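Local atomic coordinates of multicopper oxidase (Uncultured bacterium, PDB entry 4E9X), a protein that probably couples the one-electron oxidation of substrates to the reduction of dioxygen to water, using a mononuclear copper and a copper cluster. Residues D7-I15 / V25-P33; A95-C105 / M118-P126. One frame throughout, in Å; residues are numbered along the deposited sequence. Where two conformers were deposited one is given.

Interaction 1. Residues D7-I15 / V25-P33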
loop_
_atom_site.group_PDB
_atom_site.type_symbol
_atom_site.label_atom_id
_atom_site.label_comp_id
_atom_site.label_asym_id
_atom_site.label_seq_id
_atom_site.Cartn_x
_atom_site.Cartn_y
_atom_site.Cartn_z
ATOM N N ASP A 7 -5.723 -19.412 29.897
ATOM C CA ASP A 7 -6.180 -18.341 30.774
ATOM C C ASP A 7 -5.327 -17.099 30.442
ATOM O O ASP A 7 -4.094 -17.184 30.508
ATOM C CB ASP A 7 -6.049 -18.684 32.249
ATOM C CG ASP A 7 -7.004 -19.751 32.717
ATOM O OD1 ASP A 7 -8.231 -19.689 32.400
ATOM O OD2 ASP A 7 -6.624 -20.712 33.454
ATOM N N MET A 8 -5.973 -16.012 30.029
ATOM C CA MET A 8 -5.198 -14.837 29.656
ATOM C C MET A 8 -5.636 -13.660 30.521
ATOM O O MET A 8 -6.789 -13.638 30.969
ATOM C CB MET A 8 -5.351 -14.522 28.168
ATOM C CG MET A 8 -4.470 -13.382 27.644
ATOM S SD MET A 8 -4.771 -13.182 25.846
ATOM C CE MET A 8 -5.343 -14.877 25.624
ATOM N N THR A 9 -4.754 -12.731 30.805
ATOM C CA THR A 9 -5.141 -11.508 31.517
ATOM C C THR A 9 -4.779 -10.317 30.598
ATOM O O THR A 9 -4.111 -10.480 29.557
ATOM C CB THR A 9 -4.446 -11.272 32.850
ATOM O OG1 THR A 9 -3.031 -11.086 32.613
ATOM C CG2 THR A 9 -4.653 -12.504 33.757
ATOM N N ILE A 10 -5.295 -9.173 30.988
ATOM C CA ILE A 10 -5.034 -7.909 30.349
ATOM C C ILE A 10 -4.455 -7.002 31.438
ATOM O O ILE A 10 -5.150 -6.885 32.465
ATOM C CB ILE A 10 -6.235 -7.255 29.659
ATOM C CG1 ILE A 10 -7.060 -8.245 28.840
ATOM C CG2 ILE A 10 -5.766 -6.123 28.748
ATOM C CD1 ILE A 10 -8.318 -7.627 28.236
ATOM N N GLU A 11 -3.292 -6.423 31.258
ATOM C CA GLU A 11 -2.554 -5.740 32.322
ATOM C C GLU A 11 -2.130 -4.349 31.899
ATOM O O GLU A 11 -1.808 -4.144 30.719
ATOM C CB GLU A 11 -1.272 -6.531 32.696
ATOM C CG GLU A 11 -1.589 -7.977 33.089
ATOM C CD GLU A 11 -2.297 -8.180 34.410
ATOM O OE1 GLU A 11 -2.382 -7.251 35.240
ATOM O OE2 GLU A 11 -2.819 -9.333 34.638
ATOM N N GLU A 12 -2.069 -3.404 32.850
ATOM C CA GLU A 12 -1.469 -2.114 32.593
ATOM C C GLU A 12 0.012 -2.224 32.946
ATOM O O GLU A 12 0.376 -2.415 34.096
ATOM C CB GLU A 12 -2.125 -1.018 33.457
ATOM C CG GLU A 12 -3.567 -0.816 33.032
ATOM C CD GLU A 12 -4.330 0.252 33.768
ATOM O OE1 GLU A 12 -3.776 0.932 34.668
ATOM O OE2 GLU A 12 -5.513 0.451 33.407
ATOM N N VAL A 13 0.844 -2.113 31.900
ATOM C CA VAL A 13 2.286 -2.147 32.079
ATOM C C VAL A 13 2.906 -1.082 31.198
ATOM O O VAL A 13 2.242 -0.513 30.297
ATOM C CB VAL A 13 2.902 -3.539 31.761
ATOM C CG1 VAL A 13 2.362 -4.604 32.697
ATOM C CG2 VAL A 13 2.647 -3.953 30.298
ATOM N N THR A 14 4.181 -0.791 31.475
ATOM C CA THR A 14 4.990 0.110 30.641
ATOM C C THR A 14 6.142 -0.690 29.987
ATOM O O THR A 14 6.852 -1.436 30.660
ATOM C CB THR A 14 5.560 1.238 31.536
ATOM O OG1 THR A 14 4.474 1.989 32.107
ATOM C CG2 THR A 14 6.455 2.200 30.764
ATOM N N ILE A 15 6.287 -0.469 28.688
ATOM C CA ILE A 15 7.324 -1.155 27.945
ATOM C C ILE A 15 8.329 -0.162 27.438
ATOM O O ILE A 15 7.999 0.986 27.245
ATOM C CB ILE A 15 6.745 -2.012 26.755
ATOM C CG1 ILE A 15 5.901 -1.153 25.829
ATOM C CG2 ILE A 15 5.974 -3.193 27.320
ATOM C CD1 ILE A 15 5.557 -1.883 24.520
ATOM N N VAL A 25 0.988 0.643 27.961
ATOM C CA VAL A 25 0.303 -0.262 27.076
ATOM C C VAL A 25 -0.703 -1.094 27.871
ATOM O O VAL A 25 -0.668 -1.135 29.104
ATOM C CB VAL A 25 1.254 -1.197 26.303
ATOM C CG1 VAL A 25 2.146 -0.307 25.362
ATOM C CG2 VAL A 25 2.073 -2.090 27.208
ATOM N N PHE A 26 -1.618 -1.760 27.191
ATOM C CA PHE A 26 -2.503 -2.748 27.773
ATOM C C PHE A 26 -2.053 -4.122 27.270
ATOM O O PHE A 26 -2.509 -4.604 26.254
ATOM C CB PHE A 26 -3.954 -2.472 27.379
ATOM C CG PHE A 26 -4.531 -1.172 27.919
ATOM C CD1 PHE A 26 -4.591 -0.903 29.278
ATOM C CD2 PHE A 26 -5.025 -0.232 27.017
ATOM C CE1 PHE A 26 -5.164 0.275 29.762
ATOM C CE2 PHE A 26 -5.593 0.949 27.493
ATOM C CZ PHE A 26 -5.668 1.170 28.864
ATOM N N GLY A 27 -1.114 -4.723 27.987
ATOM C CA GLY A 27 -0.477 -5.937 27.455
ATOM C C GLY A 27 -1.239 -7.165 27.865
ATOM O O GLY A 27 -1.542 -7.399 29.047
ATOM N N PHE A 28 -1.564 -8.010 26.905
ATOM C CA PHE A 28 -2.052 -9.348 27.192
ATOM C C PHE A 28 -0.950 -10.079 27.965
ATOM O O PHE A 28 0.207 -10.101 27.552
ATOM C CB PHE A 28 -2.402 -10.063 25.885
ATOM C CG PHE A 28 -3.641 -9.478 25.185
ATOM C CD1 PHE A 28 -4.877 -9.526 25.819
ATOM C CD2 PHE A 28 -3.533 -8.892 23.946
ATOM C CE1 PHE A 28 -6.033 -8.985 25.236
ATOM C CE2 PHE A 28 -4.667 -8.406 23.341
ATOM C CZ PHE A 28 -5.937 -8.456 23.960
ATOM N N ASN A 29 -1.316 -10.630 29.121
ATOM C CA ASN A 29 -0.395 -11.244 30.069
ATOM C C ASN A 29 0.752 -10.286 30.344
ATOM O O ASN A 29 1.887 -10.733 30.639
ATOM C CB ASN A 29 0.104 -12.600 29.579
ATOM C CG ASN A 29 -0.952 -13.681 29.659
ATOM O OD1 ASN A 29 -2.105 -13.414 30.004
ATOM N ND2 ASN A 29 -0.568 -14.914 29.356
ATOM N N GLY A 30 0.528 -8.985 30.308
ATOM C CA GLY A 30 1.552 -8.038 30.678
ATOM C C GLY A 30 2.719 -7.963 29.711
ATOM O O GLY A 30 3.807 -7.554 30.079
ATOM N N GLN A 31 2.489 -8.310 28.419
ATOM C CA GLN A 31 3.610 -8.253 27.475
ATOM C C GLN A 31 3.077 -7.751 26.117
ATOM O O GLN A 31 1.880 -7.906 25.825
ATOM C CB GLN A 31 4.261 -9.625 27.299
ATOM C CG GLN A 31 3.274 -10.763 26.923
ATOM C CD GLN A 31 4.064 -12.022 26.584
ATOM O OE1 GLN A 31 4.502 -12.746 27.492
ATOM N NE2 GLN A 31 4.238 -12.284 25.300
ATOM N N VAL A 32 3.997 -7.203 25.304
ATOM C CA VAL A 32 3.707 -6.782 23.942
ATOM C C VAL A 32 4.878 -7.259 23.070
ATOM O O VAL A 32 6.005 -6.861 23.422
ATOM C CB VAL A 32 3.522 -5.295 23.747
ATOM C CG1 VAL A 32 3.143 -5.024 22.292
ATOM C CG2 VAL A 32 2.411 -4.763 24.707
ATOM N N PRO A 33 4.728 -8.062 22.019
ATOM C CA PRO A 33 3.501 -8.730 21.589
ATOM C C PRO A 33 2.899 -9.614 22.705
ATOM O O PRO A 33 3.596 -10.018 23.659
ATOM C CB PRO A 33 4.029 -9.679 20.519
ATOM C CG PRO A 33 5.306 -9.067 19.983
ATOM C CD PRO A 33 5.908 -8.377 21.177
HETATM O O HOH W 1 -2.657 -15.874 32.274
#

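Interaction 2. Residues A95-C105 / M118-P126. With CU (copper (II) ion), chain E; CU (copper (II) ion), chain D.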
loop_
_atom_site.group_PDB
_atom_site.type_symbol
_atom_site.label_atom_id
_atom_site.label_comp_id
_atom_site.label_asym_id
_atom_site.label_seq_id
_atom_site.Cartn_x
_atom_site.Cartn_y
_atom_site.Cartn_z
ATOM N N ALA A 95 -10.616 -24.054 15.717
ATOM C CA ALA A 95 -9.576 -23.550 14.853
ATOM C C ALA A 95 -9.626 -24.232 13.485
ATOM O O ALA A 95 -8.679 -24.950 13.139
ATOM C CB ALA A 95 -8.228 -23.817 15.542
ATOM N N ASP A 96 -10.688 -23.999 12.724
ATOM C CA ASP A 96 -10.833 -24.687 11.452
ATOM C C ASP A 96 -10.176 -23.881 10.351
ATOM O O ASP A 96 -10.038 -24.403 9.250
ATOM C CB ASP A 96 -12.272 -25.009 11.095
ATOM C CG ASP A 96 -13.262 -23.907 11.220
ATOM O OD1 ASP A 96 -12.912 -22.724 11.329
ATOM O OD2 ASP A 96 -14.478 -24.251 11.218
ATOM N N ARG A 97 -9.771 -22.668 10.574
ATOM C CA ARG A 97 -9.055 -21.835 9.586
ATOM C C ARG A 97 -7.558 -21.921 9.850
ATOM O O ARG A 97 -7.126 -21.593 10.943
ATOM C CB ARG A 97 -9.563 -20.373 9.657
ATOM C CG ARG A 97 -8.591 -19.386 8.880
ATOM C CD ARG A 97 -8.604 -19.633 7.403
ATOM N NE ARG A 97 -8.458 -18.346 6.718
ATOM C CZ ARG A 97 -7.353 -17.619 6.663
ATOM N NH1 ARG A 97 -6.214 -18.000 7.217
ATOM N NH2 ARG A 97 -7.414 -16.476 5.997
ATOM N N ILE A 98 -6.791 -22.376 8.874
ATOM C CA ILE A 98 -5.368 -22.591 9.103
ATOM C C ILE A 98 -4.582 -21.301 8.928
ATOM O O ILE A 98 -4.981 -20.319 8.311
ATOM C CB ILE A 98 -4.879 -23.665 8.104
ATOM C CG1 ILE A 98 -4.972 -23.204 6.634
ATOM C CG2 ILE A 98 -5.615 -24.973 8.303
ATOM C CD1 ILE A 98 -4.547 -24.205 5.574
ATOM N N GLY A 99 -3.347 -21.381 9.441
ATOM C CA GLY A 99 -2.281 -20.447 9.044
ATOM C C GLY A 99 -1.939 -19.414 10.088
ATOM O O GLY A 99 -2.270 -19.511 11.283
ATOM N N THR A 100 -1.302 -18.343 9.596
ATOM C CA THR A 100 -0.909 -17.241 10.419
ATOM C C THR A 100 -2.110 -16.326 10.692
ATOM O O THR A 100 -2.503 -15.522 9.825
ATOM C CB THR A 100 0.167 -16.409 9.706
ATOM O OG1 THR A 100 1.229 -17.291 9.316
ATOM C CG2 THR A 100 0.721 -15.326 10.623
ATOM N N LEU A 101 -2.654 -16.458 11.898
ATOM C CA LEU A 101 -3.741 -15.586 12.345
ATOM C C LEU A 101 -3.234 -14.693 13.463
ATOM O O LEU A 101 -2.035 -14.740 13.834
ATOM C CB LEU A 101 -4.935 -16.431 12.854
ATOM C CG LEU A 101 -5.297 -17.626 11.959
ATOM C CD1 LEU A 101 -6.553 -18.321 12.499
ATOM C CD2 LEU A 101 -5.513 -17.244 10.524
ATOM N N TRP A 102 -4.102 -13.859 14.024
ATOM C CA TRP A 102 -3.667 -13.029 15.163
ATOM C C TRP A 102 -4.885 -12.639 15.968
ATOM O O TRP A 102 -6.000 -12.943 15.580
ATOM C CB TRP A 102 -2.871 -11.841 14.703
ATOM C CG TRP A 102 -3.488 -10.783 13.828
ATOM C CD1 TRP A 102 -4.105 -10.948 12.629
ATOM C CD2 TRP A 102 -3.488 -9.375 14.120
ATOM N NE1 TRP A 102 -4.504 -9.695 12.155
ATOM C CE2 TRP A 102 -4.141 -8.726 13.047
ATOM C CE3 TRP A 102 -3.000 -8.577 15.175
ATOM C CZ2 TRP A 102 -4.310 -7.336 13.032
ATOM C CZ3 TRP A 102 -3.170 -7.207 15.158
ATOM C CH2 TRP A 102 -3.835 -6.583 14.077
ATOM N N TYR A 103 -4.656 -11.983 17.086
ATOM C CA TYR A 103 -5.778 -11.636 17.951
ATOM C C TYR A 103 -5.484 -10.215 18.443
ATOM O O TYR A 103 -4.312 -9.809 18.582
ATOM C CB TYR A 103 -6.020 -12.671 19.088
ATOM C CG TYR A 103 -4.837 -12.749 20.048
ATOM C CD1 TYR A 103 -4.736 -11.909 21.154
ATOM C CD2 TYR A 103 -3.821 -13.674 19.829
ATOM C CE1 TYR A 103 -3.650 -11.986 22.024
ATOM C CE2 TYR A 103 -2.705 -13.769 20.685
ATOM C CZ TYR A 103 -2.647 -12.925 21.750
ATOM O OH TYR A 103 -1.575 -12.957 22.639
ATOM N N HIS A 104 -6.530 -9.446 18.750
ATOM C CA HIS A 104 -6.318 -8.075 19.182
ATOM C C HIS A 104 -7.589 -7.523 19.825
ATOM O O HIS A 104 -8.685 -8.034 19.523
ATOM C CB HIS A 104 -5.904 -7.153 18.020
ATOM C CG HIS A 104 -6.806 -7.068 16.820
ATOM N ND1 HIS A 104 -7.949 -6.317 16.767
ATOM C CD2 HIS A 104 -6.698 -7.668 15.609
ATOM C CE1 HIS A 104 -8.512 -6.461 15.552
ATOM N NE2 HIS A 104 -7.764 -7.261 14.818
ATOM N N CYS A 105 -7.451 -6.482 20.623
ATOM C CA CYS A 105 -8.678 -5.861 21.162
ATOM C C CYS A 105 -9.510 -5.313 20.018
ATOM O O CYS A 105 -8.986 -4.913 18.984
ATOM C CB CYS A 105 -8.242 -4.742 22.129
ATOM S SG CYS A 105 -9.658 -4.036 23.009
ATOM N N MET A 118 -2.265 -3.999 22.066
ATOM C CA MET A 118 -3.235 -5.081 22.347
ATOM C C MET A 118 -3.370 -6.038 21.189
ATOM O O MET A 118 -4.398 -6.118 20.497
ATOM C CB MET A 118 -4.605 -4.436 22.656
ATOM C CG MET A 118 -4.487 -3.452 23.853
ATOM S SD MET A 118 -6.083 -3.294 24.702
ATOM C CE MET A 118 -6.264 -4.931 25.439
ATOM N N TRP A 119 -2.323 -6.873 21.009
ATOM C CA TRP A 119 -2.334 -7.817 19.893
ATOM C C TRP A 119 -1.266 -8.869 20.136
ATOM O O TRP A 119 -0.278 -8.663 20.881
ATOM C CB TRP A 119 -2.019 -7.085 18.572
ATOM C CG TRP A 119 -1.038 -5.952 18.596
ATOM C CD1 TRP A 119 -1.330 -4.622 18.642
ATOM C CD2 TRP A 119 0.396 -6.058 18.568
ATOM N NE1 TRP A 119 -0.175 -3.890 18.645
ATOM C CE2 TRP A 119 0.927 -4.728 18.591
ATOM C CE3 TRP A 119 1.291 -7.157 18.492
ATOM C CZ2 TRP A 119 2.310 -4.441 18.570
ATOM C CZ3 TRP A 119 2.664 -6.878 18.472
ATOM C CH2 TRP A 119 3.133 -5.559 18.503
ATOM N N GLY A 120 -1.462 -10.017 19.517
ATOM C CA GLY A 120 -0.505 -11.108 19.566
ATOM C C GLY A 120 -0.828 -12.104 18.473
ATOM O O GLY A 120 -1.811 -11.964 17.767
ATOM N N PRO A 121 0.080 -13.084 18.279
ATOM C CA PRO A 121 -0.046 -14.039 17.179
ATOM C C PRO A 121 -0.796 -15.317 17.533
ATOM O O PRO A 121 -0.632 -15.818 18.661
ATOM C CB PRO A 121 1.438 -14.346 16.833
ATOM C CG PRO A 121 2.108 -14.281 18.224
ATOM C CD PRO A 121 1.354 -13.224 19.039
ATOM N N LEU A 122 -1.571 -15.810 16.573
ATOM C CA LEU A 122 -2.336 -17.056 16.683
ATOM C C LEU A 122 -1.944 -17.940 15.501
ATOM O O LEU A 122 -2.338 -17.636 14.385
ATOM C CB LEU A 122 -3.837 -16.751 16.779
ATOM C CG LEU A 122 -4.763 -17.961 16.634
ATOM C CD1 LEU A 122 -4.544 -19.031 17.708
ATOM C CD2 LEU A 122 -6.233 -17.477 16.649
ATOM N N ILE A 123 -1.193 -18.999 15.769
ATOM C CA ILE A 123 -0.674 -19.827 14.674
ATOM C C ILE A 123 -1.449 -21.120 14.686
ATOM O O ILE A 123 -1.423 -21.848 15.686
ATOM C CB ILE A 123 0.834 -20.078 14.839
ATOM C CG1 ILE A 123 1.611 -18.749 14.918
ATOM C CG2 ILE A 123 1.313 -20.996 13.739
ATOM C CD1 ILE A 123 1.375 -17.794 13.726
ATOM N N VAL A 124 -2.108 -21.426 13.579
ATOM C CA VAL A 124 -2.869 -22.665 13.429
ATOM C C VAL A 124 -2.111 -23.552 12.443
ATOM O O VAL A 124 -2.033 -23.219 11.257
ATOM C CB VAL A 124 -4.327 -22.392 12.987
ATOM C CG1 VAL A 124 -5.067 -23.734 12.806
ATOM C CG2 VAL A 124 -5.063 -21.503 14.008
ATOM N N ASP A 125 -1.581 -24.670 12.928
ATOM C CA ASP A 125 -0.857 -25.561 12.014
ATOM C C ASP A 125 -1.795 -26.316 11.093
ATOM O O ASP A 125 -2.681 -27.030 11.608
ATOM C CB ASP A 125 -0.017 -26.587 12.757
ATOM C CG ASP A 125 1.261 -26.073 13.379
ATOM O OD1 ASP A 125 1.545 -24.860 13.264
ATOM O OD2 ASP A 125 1.985 -26.891 14.002
ATOM N N PRO A 126 -1.621 -26.285 9.788
ATOM C CA PRO A 126 -2.456 -27.116 8.936
ATOM C C PRO A 126 -2.169 -28.605 9.188
ATOM O O PRO A 126 -1.026 -29.021 9.398
ATOM C CB PRO A 126 -2.008 -26.800 7.514
ATOM C CG PRO A 126 -0.938 -25.761 7.611
ATOM C CD PRO A 126 -0.629 -25.459 9.036
HETATM CU CU CU E . -7.856 -7.571 12.874
HETATM CU CU CU D . -8.763 -2.638 24.474
#

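Interaction 1. Residues D7-I15 / V25-P33
With CG beside its backbone N (chi1 -73°) and the amide barely rotated beyond it, Asn-29 turns its carbonyl back toward Thr-9, where OD1 accepts the backbone N-H at 2.9 Å, almost straight in line. The backbone N of Asn-29 in turn donates to Thr-9 O at 2.8 Å, so a side-chain amide stands in for a peptide carbonyl where the hairpin pairing runs out. Next to it, Met-8 is extended through its first two torsions (chi1 -174°), which carries CG past Asn-29 OD1 and SD to the Phe-28 ring; the bend at chi3 turns CE alone. In the conformer given here SD lies oblique to that ring, 4.4 Å from its centroid, a Met-aromatic contact. Ile-10 runs alongside Phe-28, laying CG1 3.8 Å from CE1.

Two overlapping turns, type II over Gly-27 to Gly-30 and type I' over Phe-28 to Gln-31, swing the chain away from the strand. Glycine suits Gly-27, where a CB would run into Gln-31 N, and Gly-30, whose phi is positive. Gly-27 O is gripped twice, by Glu-11 N and Gly-30 N arriving from opposite faces of its plane. Beyond, Val-13 CG2 meets Val-25 CG2 at 3.7 Å, and Ile-15 CD1 reaches Val-25, beta-branched residues suited to buried strands; Val-32 packs on Ile-15 from the loop. Glu-12 lies along Phe-26, OE2 at the ring edge and hydrogen-bonded to Ser-54.

The antiparallel hairpin of strands 3-18 and 21-28 is flanked by strand 44-51, on which Met-8 and Ile-10 pack, while Trp-147 of strand 138-147 covers Ile-15 and Val-25.

Interaction 2. Residues A95-C105 / M118-P126
Residues 99-104 run antiparallel to 119-124, and hydrogen-bonded pairs Gly-99 with Val-124, Leu-101 with Leu-122 and Tyr-103 with Gly-120 alternate with non-hydrogen-bonded ones. Cys-105 N extends the pairing to Met-118 O at 3.1 Å. The chain turns a corner at Thr-100, just after Gly-99, whose backbone angles would jam a side chain against the preceding carbonyl.

The Tyr-103 ring lies flat over Gly-120, whose CA sits 3.9 Å from the ring centroid in a CH-pi contact. Glycine suits this place, since a CB would collide with the Tyr-103 hydroxyl, which is hydrogen-bonded to Pro-35 O. On the other sheet face Trp-102 takes Trp-119 CB at its edge, 3.6 Å from CZ3, while His-104 CD2 stands over one face of the Trp-102 ring, toward the rim. Farther along, Leu-101 CD1 meets Val-124 CG2 at 3.8 Å, and the other Val-124 methyl, CG1, approaches the backbone of Ala-95 and Arg-97.

With SG anti to its backbone N (chi1 -173°), Cys-105 binds one copper at 2.2 Å; from just before strand 119-125 Met-118 brings SD to the same ion at a longer 2.8 Å. His-57 and His-112 complete this set, that of a type 1 copper site. His-104 ND1 donates to Cys-105 O at 2.8 Å, in the ring plane, which fixes the imidazole's rotation while NE2 binds a second copper at 2.0 Å, shared with His-62 and with His-254 of a neighbouring subunit. The His-Cys-His sequence joining the type 1 copper to an intersubunit cluster is the hallmark of multicopper oxidases.

Overall arrangement
Interaction 1 closes before interaction 2 opens along the chain, and both fall within the first of the protein's two multicopper oxidase regions. Their centres lie about 18 Å apart, in two different beta-sheets: the hairpin of strands 3-18 and 21-28 belongs to one, strands 101-104 and 119-125 to the other. The two meet where Phe-28 and Ile-10 pack on Tyr-103 and Met-118: Phe-28 CD2 lies 3.6 Å from Tyr-103 CE1, their rings edge-to-face, and Ile-10 CG2 touches Met-118 CE at 3.6 Å. The mononuclear copper takes ligands from 95-105 and 118-126, and the side chain of Phe-26, about 5 Å from the ion at its nearest atom, packs against ligands His-57 and His-112.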